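Transcriptional regulator, IclR family (Alicyclobacillus acidocaldarius subsp. acidocaldarius, PDB 5TJJ) probably binds DNA as a transcription factor of the IclR family, pairing a helix-turn-helix domain with a GAF-like C-terminal domain. Local coordinates at residues Val97-Gly102 against Glu123-Gly128; Asp114-Ile119 against Phe139-Ala144; Gly143-Arg148 against Ile204-Val209. All blocks are in the same frame, centred on the assembly; numbering follows the deposited sequence.

Contact 1. Residues Val97-Gly102 against Glu123-Gly128; sequences VAAHTG and EPPGDG
Ala98 and Pro124 meet where the last turns of helix 86-101 lie against a proline-bearing loop, 4.6 Å apart at their CA atoms, the shortest CA-CA distance between the two segments. The whole contact covers 193 Å² and holds no hydrogen bond across it, so it rests on van der Waals packing.

The first group of contacts sets proline carbons against backbone carbonyls at the helix end. Pro124 turns its ring toward the helix, and CB comes within 3.5 Å of Ala98 O. The neighbouring CG reaches past it to the backbone of Gly102, 3.7 Å from the O of that residue. One ring thus bridges the final turn from Ala98 to Gly102.

A second group is apolar. Ala98 CB points at the loop and rests 3.9 Å from Pro124 CA. Further out, Pro125 offers its CD, 3.8 Å from Ala99 CA. The methyl of Ala99 comes alongside the same carbon less closely. Neither proline has an N-H to offer, which fits a loop that packs on the helix end without bonding to it.

The polar bonds lie inside the helical segment. Val97 O accepts from both Thr101 N and Thr101 OG1, which arrive from opposite faces of its carbonyl plane. With chi1 at 64°, the hydroxyl oxygen sits between the backbone N and the carbonyl carbon of its own residue, 2.7 Å from Val97 O; it is also hydrogen-bonded to Met103 N. Gly102 then leaves helical geometry with a positive phi of 65°.

Such a glycine-terminated helix C-terminus, covered at the surface by the Pro-Pro pair near the start of the loop that follows strand 115-122, belongs here to the periphery of the GAF-like domain.

Contact 2. Residues Asp114-Ile119 against Phe139-Ala144; sequences DRVIYI and FPVYGA
An antiparallel beta ladder at the edge of the six-stranded sheet joins Val116 to Phe139, strand 138-140 being outermost within this chain. The two residues form a hydrogen-bonded pair: Val116 N gives to Phe139 O at 2.7 Å, in the carbonyl plane, and Phe139 N returns a bond of 2.8 Å to Val116 O. Beyond the non-hydrogen-bonded pair Arg115-Pro140, the strand turns away in a type I turn, yet Val141 N still reaches Asp114 O at 2.9 Å, from well above the carbonyl plane (50°).

Side chains reinforce the ladder. Val116 CG2 touches Phe139 CB at 3.7 Å and lies at the edge of its ring. Phe139 CG stands beside the backbone N (chi1 -53°), which carries the ring toward Tyr118; its CE2 hangs over the centre of the tyrosine ring in an edge-to-face pair with centroids 4.8 Å apart and planes at 55°. With a serine in place of Tyr118, Phe139 would lose the face under its edge and its ring would probably be freer to turn.

Pro140 sits at a non-hydrogen-bonded position, where its missing N-H costs the ladder no bond; Phe139 and Val141 carry those bonds, while the aromatic pair adds an apolar hold.

Contact 3. Residues Gly143-Arg148 against Ile204-Val209; sequences GAAFGR and ISAVAV
Ala145 sets its methyl between two methyls of strand 204-209, which makes a small three-alanine interface between helix 144-151 and the sheet. Its CB lies 3.9 Å from Ala206 CB and 3.8 Å from Ala208 CB, and Ala206 O is as near, at 3.7 Å. Ala206 and Ala208 stand two residues apart on the strand, so both point toward the helix, whereas Val207 and Val209 point away, where they touch helix 233-253. Ala208 CB also meets the helix backbone, 3.7 Å from Ala145 C and nearly as close to Phe146 N.

With such short side chains the axes of the two segments approach to 7.0 Å and run nearly parallel, their N-to-C directions 21° apart.

Phe146 takes part through its CB, which brushes Ala208 CB, while its ring leaves in another direction. CG sits between the backbone N and the carbonyl carbon (chi1 58°), an unusual choice for an aromatic residue within a helix. This folds the ring back over the first turn, where Gly143 O lies 3.6 Å above one face, offset toward the rim. Gly143 O also accepts from Gly147 N in the helix. At Gly147 a side chain would run into Gly143 N, so the bare backbone suits the tight turn.

Arg148 bends at chi3 (-86°) and lays a guanidinium face over the backbone near Ala144 O and Ala145 N, toward the rim. It makes no contact with the strand; NH1 forms a salt bridge with Glu199 and NH2 bonds to Val195 O.

No hydrogen bond crosses between helix and strand. All five touching residues are buried, and the attachment is therefore apolar and dependent on close shape fit, while the charged end of Arg148 finds its partners beside it.

All three contacts lie in the GAF-like C-terminal domain. Contacts 1 and 2 alternate along the chain: loop 123-128 of contact 1 directly follows strand 115-122, whose first part pairs with strand 138-140 in contact 2, yet their centres are 24 Å apart. Contact 3 follows in sequence, sharing Gly143 and Ala144 with contact 2; these two centres are only 10 Å apart, and they touch through Phe146, whose CE2 is 3.5 Å from Tyr118 OH. Contacts 1 and 3 are 19 Å apart between centres and do not touch. Helix 144-151 packs on the sheet against strands 138-140 and 204-212, which are not neighbours in it, while contact 1 packs a surface loop on helix 86-101.

Contact 1. Residues Val97-Gly102 against Glu123-Gly128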
loop_
_atom_site.group_PDB
_atom_site.type_symbol
_atom_site.label_atom_id
_atom_site.label_comp_id
_atom_site.label_asym_id
_atom_site.label_seq_id
_atom_site.Cartn_x
_atom_site.Cartn_y
_atom_site.Cartn_z
ATOM N N VAL A 97 17.273 14.944 3.672
ATOM C CA VAL A 97 17.641 16.000 2.742
ATOM C C VAL A 97 18.173 17.207 3.499
ATOM O O VAL A 97 19.200 17.764 3.125
ATOM C CB VAL A 97 16.431 16.432 1.870
ATOM C CG1 VAL A 97 16.750 17.683 1.077
ATOM C CG2 VAL A 97 16.034 15.319 0.918
ATOM N N ALA A 98 17.441 17.602 4.541
ATOM C CA ALA A 98 17.866 18.652 5.446
ATOM C C ALA A 98 19.235 18.359 6.098
ATOM O O ALA A 98 20.083 19.256 6.180
ATOM C CB ALA A 98 16.810 18.882 6.505
ATOM N N ALA A 99 19.451 17.108 6.503
ATOM C CA ALA A 99 20.709 16.686 7.105
ATOM C C ALA A 99 21.862 16.734 6.120
ATOM O O ALA A 99 22.920 17.182 6.471
ATOM C CB ALA A 99 20.587 15.288 7.710
ATOM N N HIS A 100 21.645 16.265 4.894
ATOM C CA HIS A 100 22.690 16.232 3.862
ATOM C C HIS A 100 22.979 17.624 3.300
ATOM O O HIS A 100 24.127 17.950 3.069
ATOM C CB HIS A 100 22.292 15.257 2.756
ATOM C CG HIS A 100 23.363 15.013 1.732
ATOM N ND1 HIS A 100 24.699 14.850 2.055
ATOM C CD2 HIS A 100 23.286 14.880 0.384
ATOM C CE1 HIS A 100 25.398 14.644 0.951
ATOM N NE2 HIS A 100 24.563 14.656 -0.076
ATOM N N THR A 101 21.945 18.458 3.124
ATOM C CA THR A 101 22.112 19.835 2.592
ATOM C C THR A 101 22.420 20.957 3.610
ATOM O O THR A 101 22.975 21.980 3.225
ATOM C CB THR A 101 20.895 20.290 1.749
ATOM O OG1 THR A 101 19.720 20.370 2.552
ATOM C CG2 THR A 101 20.654 19.337 0.610
ATOM N N GLY A 102 22.052 20.782 4.883
ATOM C CA GLY A 102 22.027 21.903 5.851
ATOM C C GLY A 102 20.982 22.986 5.516
ATOM O O GLY A 102 21.127 24.131 5.918
ATOM N N GLU A 123 13.670 21.052 9.467
ATOM C CA GLU A 123 14.776 21.954 9.660
ATOM C C GLU A 123 16.010 21.059 9.733
ATOM O O GLU A 123 15.892 19.900 10.129
ATOM C CB GLU A 123 14.577 22.757 10.950
ATOM C CG GLU A 123 13.333 23.672 10.949
ATOM C CD GLU A 123 12.902 24.212 12.338
ATOM O OE1 GLU A 123 13.360 23.738 13.425
ATOM O OE2 GLU A 123 12.067 25.150 12.355
ATOM N N PRO A 124 17.182 21.563 9.305
ATOM C CA PRO A 124 18.416 20.782 9.470
ATOM C C PRO A 124 18.823 20.604 10.959
ATOM O O PRO A 124 18.473 21.430 11.805
ATOM C CB PRO A 124 19.471 21.589 8.679
ATOM C CG PRO A 124 18.970 22.978 8.686
ATOM C CD PRO A 124 17.456 22.894 8.725
ATOM N N PRO A 125 19.536 19.512 11.267
ATOM C CA PRO A 125 19.845 19.184 12.667
ATOM C C PRO A 125 20.854 20.146 13.321
ATOM O O PRO A 125 21.589 20.858 12.636
ATOM C CB PRO A 125 20.420 17.758 12.586
ATOM C CG PRO A 125 20.993 17.653 11.204
ATOM C CD PRO A 125 20.062 18.497 10.337
ATOM N N GLY A 126 20.859 20.150 14.647
ATOM C CA GLY A 126 21.760 20.974 15.429
ATOM C C GLY A 126 21.026 22.189 15.949
ATOM O O GLY A 126 19.830 22.372 15.714
ATOM N N ASP A 127 21.779 23.000 16.667
ATOM C CA ASP A 127 21.303 24.215 17.248
ATOM C C ASP A 127 21.897 25.417 16.466
ATOM O O ASP A 127 22.909 25.301 15.795
ATOM C CB ASP A 127 21.689 24.242 18.732
ATOM C CG ASP A 127 20.989 23.124 19.566
ATOM O OD1 ASP A 127 19.766 22.899 19.415
ATOM O OD2 ASP A 127 21.664 22.481 20.398
ATOM N N GLY A 128 21.253 26.563 16.586
ATOM C CA GLY A 128 21.636 27.786 15.906
ATOM C C GLY A 128 20.411 28.327 15.203
ATOM O O GLY A 128 19.284 27.976 15.546
#

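Contact 2. Residues Asp114-Ile119 against Phe139-Ala144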
loop_
_atom_site.group_PDB
_atom_site.type_symbol
_atom_site.label_atom_id
_atom_site.label_comp_id
_atom_site.label_asym_id
_atom_site.label_seq_id
_atom_site.Cartn_x
_atom_site.Cartn_y
_atom_site.Cartn_z
ATOM N N ASP A 114 -5.638 26.940 -8.415
ATOM C CA ASP A 114 -4.309 27.515 -8.649
ATOM C C ASP A 114 -3.529 27.854 -7.370
ATOM O O ASP A 114 -2.758 28.796 -7.356
ATOM C CB ASP A 114 -4.413 28.727 -9.580
ATOM C CG ASP A 114 -5.013 28.375 -10.954
ATOM O OD1 ASP A 114 -4.696 27.304 -11.526
ATOM O OD2 ASP A 114 -5.799 29.188 -11.486
ATOM N N ARG A 115 -3.750 27.084 -6.309
ATOM C CA ARG A 115 -3.018 27.260 -5.069
ATOM C C ARG A 115 -2.155 26.038 -4.814
ATOM O O ARG A 115 -2.437 24.926 -5.289
ATOM C CB ARG A 115 -3.934 27.443 -3.838
ATOM C CG ARG A 115 -5.039 28.482 -3.907
ATOM C CD ARG A 115 -4.517 29.902 -3.977
ATOM N NE ARG A 115 -4.090 30.411 -2.668
ATOM C CZ ARG A 115 -3.653 31.658 -2.442
ATOM N NH1 ARG A 115 -3.585 32.552 -3.444
ATOM N NH2 ARG A 115 -3.277 32.014 -1.207
ATOM N N VAL A 116 -1.123 26.258 -4.010
ATOM C CA VAL A 116 -0.315 25.187 -3.423
ATOM C C VAL A 116 -0.219 25.435 -1.940
ATOM O O VAL A 116 -0.413 26.577 -1.508
ATOM C CB VAL A 116 1.096 25.103 -4.039
ATOM C CG1 VAL A 116 1.000 24.753 -5.524
ATOM C CG2 VAL A 116 1.878 26.376 -3.874
ATOM N N ILE A 117 0.119 24.391 -1.177
ATOM C CA ILE A 117 0.226 24.498 0.278
ATOM C C ILE A 117 1.427 23.712 0.850
ATOM O O ILE A 117 1.719 22.590 0.418
ATOM C CB ILE A 117 -1.111 24.103 0.942
ATOM C CG1 ILE A 117 -1.121 24.412 2.430
ATOM C CG2 ILE A 117 -1.438 22.639 0.726
ATOM C CD1 ILE A 117 -2.449 24.092 3.110
ATOM N N TYR A 118 2.140 24.326 1.799
ATOM C CA TYR A 118 3.112 23.600 2.617
ATOM C C TYR A 118 2.379 22.616 3.541
ATOM O O TYR A 118 1.492 23.014 4.294
ATOM C CB TYR A 118 3.930 24.562 3.473
ATOM C CG TYR A 118 4.956 25.411 2.757
ATOM C CD1 TYR A 118 5.277 25.209 1.410
ATOM C CD2 TYR A 118 5.637 26.417 3.449
ATOM C CE1 TYR A 118 6.229 25.983 0.773
ATOM C CE2 TYR A 118 6.609 27.200 2.824
ATOM C CZ TYR A 118 6.908 26.975 1.475
ATOM O OH TYR A 118 7.867 27.738 0.799
ATOM N N ILE A 119 2.727 21.337 3.451
ATOM C CA ILE A 119 2.140 20.303 4.320
ATOM C C ILE A 119 3.131 19.676 5.313
ATOM O O ILE A 119 2.747 18.891 6.143
ATOM C CB ILE A 119 1.399 19.230 3.500
ATOM C CG1 ILE A 119 2.325 18.502 2.544
ATOM C CG2 ILE A 119 0.270 19.854 2.686
ATOM C CD1 ILE A 119 1.760 17.164 2.071
ATOM N N PHE A 139 0.091 29.335 -1.398
ATOM C CA PHE A 139 0.708 30.208 -2.388
ATOM C C PHE A 139 0.073 29.978 -3.753
ATOM O O PHE A 139 -0.551 28.938 -3.983
ATOM C CB PHE A 139 2.179 29.860 -2.553
ATOM C CG PHE A 139 2.944 29.838 -1.281
ATOM C CD1 PHE A 139 3.528 30.984 -0.797
ATOM C CD2 PHE A 139 3.104 28.651 -0.581
ATOM C CE1 PHE A 139 4.260 30.966 0.378
ATOM C CE2 PHE A 139 3.840 28.616 0.585
ATOM C CZ PHE A 139 4.419 29.778 1.071
ATOM N N PRO A 140 0.265 30.931 -4.676
ATOM C CA PRO A 140 -0.144 30.655 -6.041
ATOM C C PRO A 140 0.758 29.598 -6.667
ATOM O O PRO A 140 1.963 29.533 -6.355
ATOM C CB PRO A 140 0.046 31.998 -6.740
ATOM C CG PRO A 140 1.161 32.623 -5.981
ATOM C CD PRO A 140 0.878 32.267 -4.551
ATOM N N VAL A 141 0.150 28.781 -7.524
ATOM C CA VAL A 141 0.819 27.706 -8.238
ATOM C C VAL A 141 1.998 28.152 -9.116
ATOM O O VAL A 141 2.867 27.334 -9.387
ATOM C CB VAL A 141 -0.177 26.872 -9.099
ATOM C CG1 VAL A 141 -0.741 27.692 -10.278
ATOM C CG2 VAL A 141 0.460 25.552 -9.573
ATOM N N TYR A 142 2.035 29.412 -9.550
ATOM C CA TYR A 142 3.190 29.950 -10.299
ATOM C C TYR A 142 4.389 30.460 -9.476
ATOM O O TYR A 142 5.448 30.793 -10.051
ATOM C CB TYR A 142 2.749 31.068 -11.267
ATOM C CG TYR A 142 1.951 32.217 -10.669
ATOM C CD1 TYR A 142 2.588 33.243 -9.982
ATOM C CD2 TYR A 142 0.557 32.290 -10.831
ATOM C CE1 TYR A 142 1.863 34.303 -9.437
ATOM C CE2 TYR A 142 -0.177 33.345 -10.291
ATOM C CZ TYR A 142 0.482 34.353 -9.598
ATOM O OH TYR A 142 -0.211 35.413 -9.053
ATOM N N GLY A 143 4.233 30.543 -8.154
ATOM C CA GLY A 143 5.207 31.234 -7.312
ATOM C C GLY A 143 6.494 30.451 -7.117
ATOM O O GLY A 143 6.485 29.335 -6.581
ATOM N N ALA A 144 7.599 31.017 -7.588
ATOM C CA ALA A 144 8.953 30.570 -7.211
ATOM C C ALA A 144 9.281 29.143 -7.731
ATOM O O ALA A 144 8.550 28.614 -8.576
ATOM C CB ALA A 144 9.142 30.693 -5.687
#

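Contact 3. Residues Gly143-Arg148 against Ile204-Val209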
loop_
_atom_site.group_PDB
_atom_site.type_symbol
_atom_site.label_atom_id
_atom_site.label_comp_id
_atom_site.label_asym_id
_atom_site.label_seq_id
_atom_site.Cartn_x
_atom_site.Cartn_y
_atom_site.Cartn_z
ATOM N N GLY A 143 4.233 30.543 -8.154
ATOM C CA GLY A 143 5.207 31.234 -7.312
ATOM C C GLY A 143 6.494 30.451 -7.117
ATOM O O GLY A 143 6.485 29.335 -6.581
ATOM N N ALA A 144 7.599 31.017 -7.588
ATOM C CA ALA A 144 8.953 30.570 -7.211
ATOM C C ALA A 144 9.281 29.143 -7.731
ATOM O O ALA A 144 8.550 28.614 -8.576
ATOM C CB ALA A 144 9.142 30.693 -5.687
ATOM N N ALA A 145 10.366 28.538 -7.241
ATOM C CA ALA A 145 10.837 27.242 -7.740
ATOM C C ALA A 145 9.787 26.135 -7.685
ATOM O O ALA A 145 9.609 25.374 -8.664
ATOM C CB ALA A 145 12.096 26.805 -7.002
ATOM N N PHE A 146 9.094 26.051 -6.554
ATOM C CA PHE A 146 8.106 24.995 -6.369
ATOM C C PHE A 146 6.861 25.151 -7.246
ATOM O O PHE A 146 6.284 24.135 -7.654
ATOM C CB PHE A 146 7.734 24.761 -4.895
ATOM C CG PHE A 146 7.201 25.952 -4.193
ATOM C CD1 PHE A 146 5.888 26.354 -4.376
ATOM C CD2 PHE A 146 8.008 26.668 -3.312
ATOM C CE1 PHE A 146 5.390 27.467 -3.710
ATOM C CE2 PHE A 146 7.511 27.773 -2.642
ATOM C CZ PHE A 146 6.197 28.164 -2.833
ATOM N N GLY A 147 6.453 26.395 -7.515
ATOM C CA GLY A 147 5.387 26.678 -8.452
ATOM C C GLY A 147 5.699 26.137 -9.848
ATOM O O GLY A 147 4.939 25.349 -10.419
ATOM N N ARG A 148 6.851 26.534 -10.372
ATOM C CA ARG A 148 7.326 26.042 -11.657
ATOM C C ARG A 148 7.429 24.508 -11.777
ATOM O O ARG A 148 7.312 23.969 -12.888
ATOM C CB ARG A 148 8.706 26.629 -11.945
ATOM C CG ARG A 148 8.697 28.114 -12.222
ATOM C CD ARG A 148 9.939 28.532 -12.990
ATOM N NE ARG A 148 11.054 28.801 -12.099
ATOM C CZ ARG A 148 11.171 29.876 -11.334
ATOM N NH1 ARG A 148 10.244 30.836 -11.342
ATOM N NH2 ARG A 148 12.237 29.993 -10.566
ATOM N N ILE A 204 15.882 34.881 0.169
ATOM C CA ILE A 204 15.630 33.450 0.273
ATOM C C ILE A 204 15.690 32.768 -1.097
ATOM O O ILE A 204 15.028 33.188 -2.038
ATOM C CB ILE A 204 14.259 33.189 0.901
ATOM C CG1 ILE A 204 14.175 33.840 2.273
ATOM C CG2 ILE A 204 13.943 31.683 0.966
ATOM C CD1 ILE A 204 15.076 33.225 3.302
ATOM N N SER A 205 16.494 31.714 -1.191
ATOM C CA SER A 205 16.533 30.907 -2.401
ATOM C C SER A 205 15.835 29.561 -2.208
ATOM O O SER A 205 15.631 29.091 -1.095
ATOM C CB SER A 205 17.966 30.712 -2.872
ATOM O OG SER A 205 18.607 31.978 -3.035
ATOM N N ALA A 206 15.422 28.987 -3.330
ATOM C CA ALA A 206 14.667 27.724 -3.366
ATOM C C ALA A 206 15.160 26.841 -4.508
ATOM O O ALA A 206 15.440 27.314 -5.587
ATOM C CB ALA A 206 13.178 27.987 -3.488
ATOM N N VAL A 207 15.280 25.563 -4.215
ATOM C CA VAL A 207 15.567 24.503 -5.159
ATOM C C VAL A 207 14.444 23.491 -4.966
ATOM O O VAL A 207 14.154 23.097 -3.822
ATOM C CB VAL A 207 16.888 23.832 -4.797
ATOM C CG1 VAL A 207 17.228 22.751 -5.803
ATOM C CG2 VAL A 207 17.989 24.877 -4.682
ATOM N N ALA A 208 13.845 23.055 -6.077
ATOM C CA ALA A 208 12.663 22.241 -6.045
ATOM C C ALA A 208 12.678 21.155 -7.101
ATOM O O ALA A 208 13.224 21.310 -8.174
ATOM C CB ALA A 208 11.462 23.120 -6.249
ATOM N N VAL A 209 12.021 20.059 -6.795
ATOM C CA VAL A 209 11.961 18.922 -7.677
ATOM C C VAL A 209 10.571 18.340 -7.576
ATOM O O VAL A 209 10.020 18.273 -6.480
ATOM C CB VAL A 209 13.009 17.870 -7.265
ATOM C CG1 VAL A 209 12.869 16.577 -8.084
ATOM C CG2 VAL A 209 14.377 18.446 -7.484
#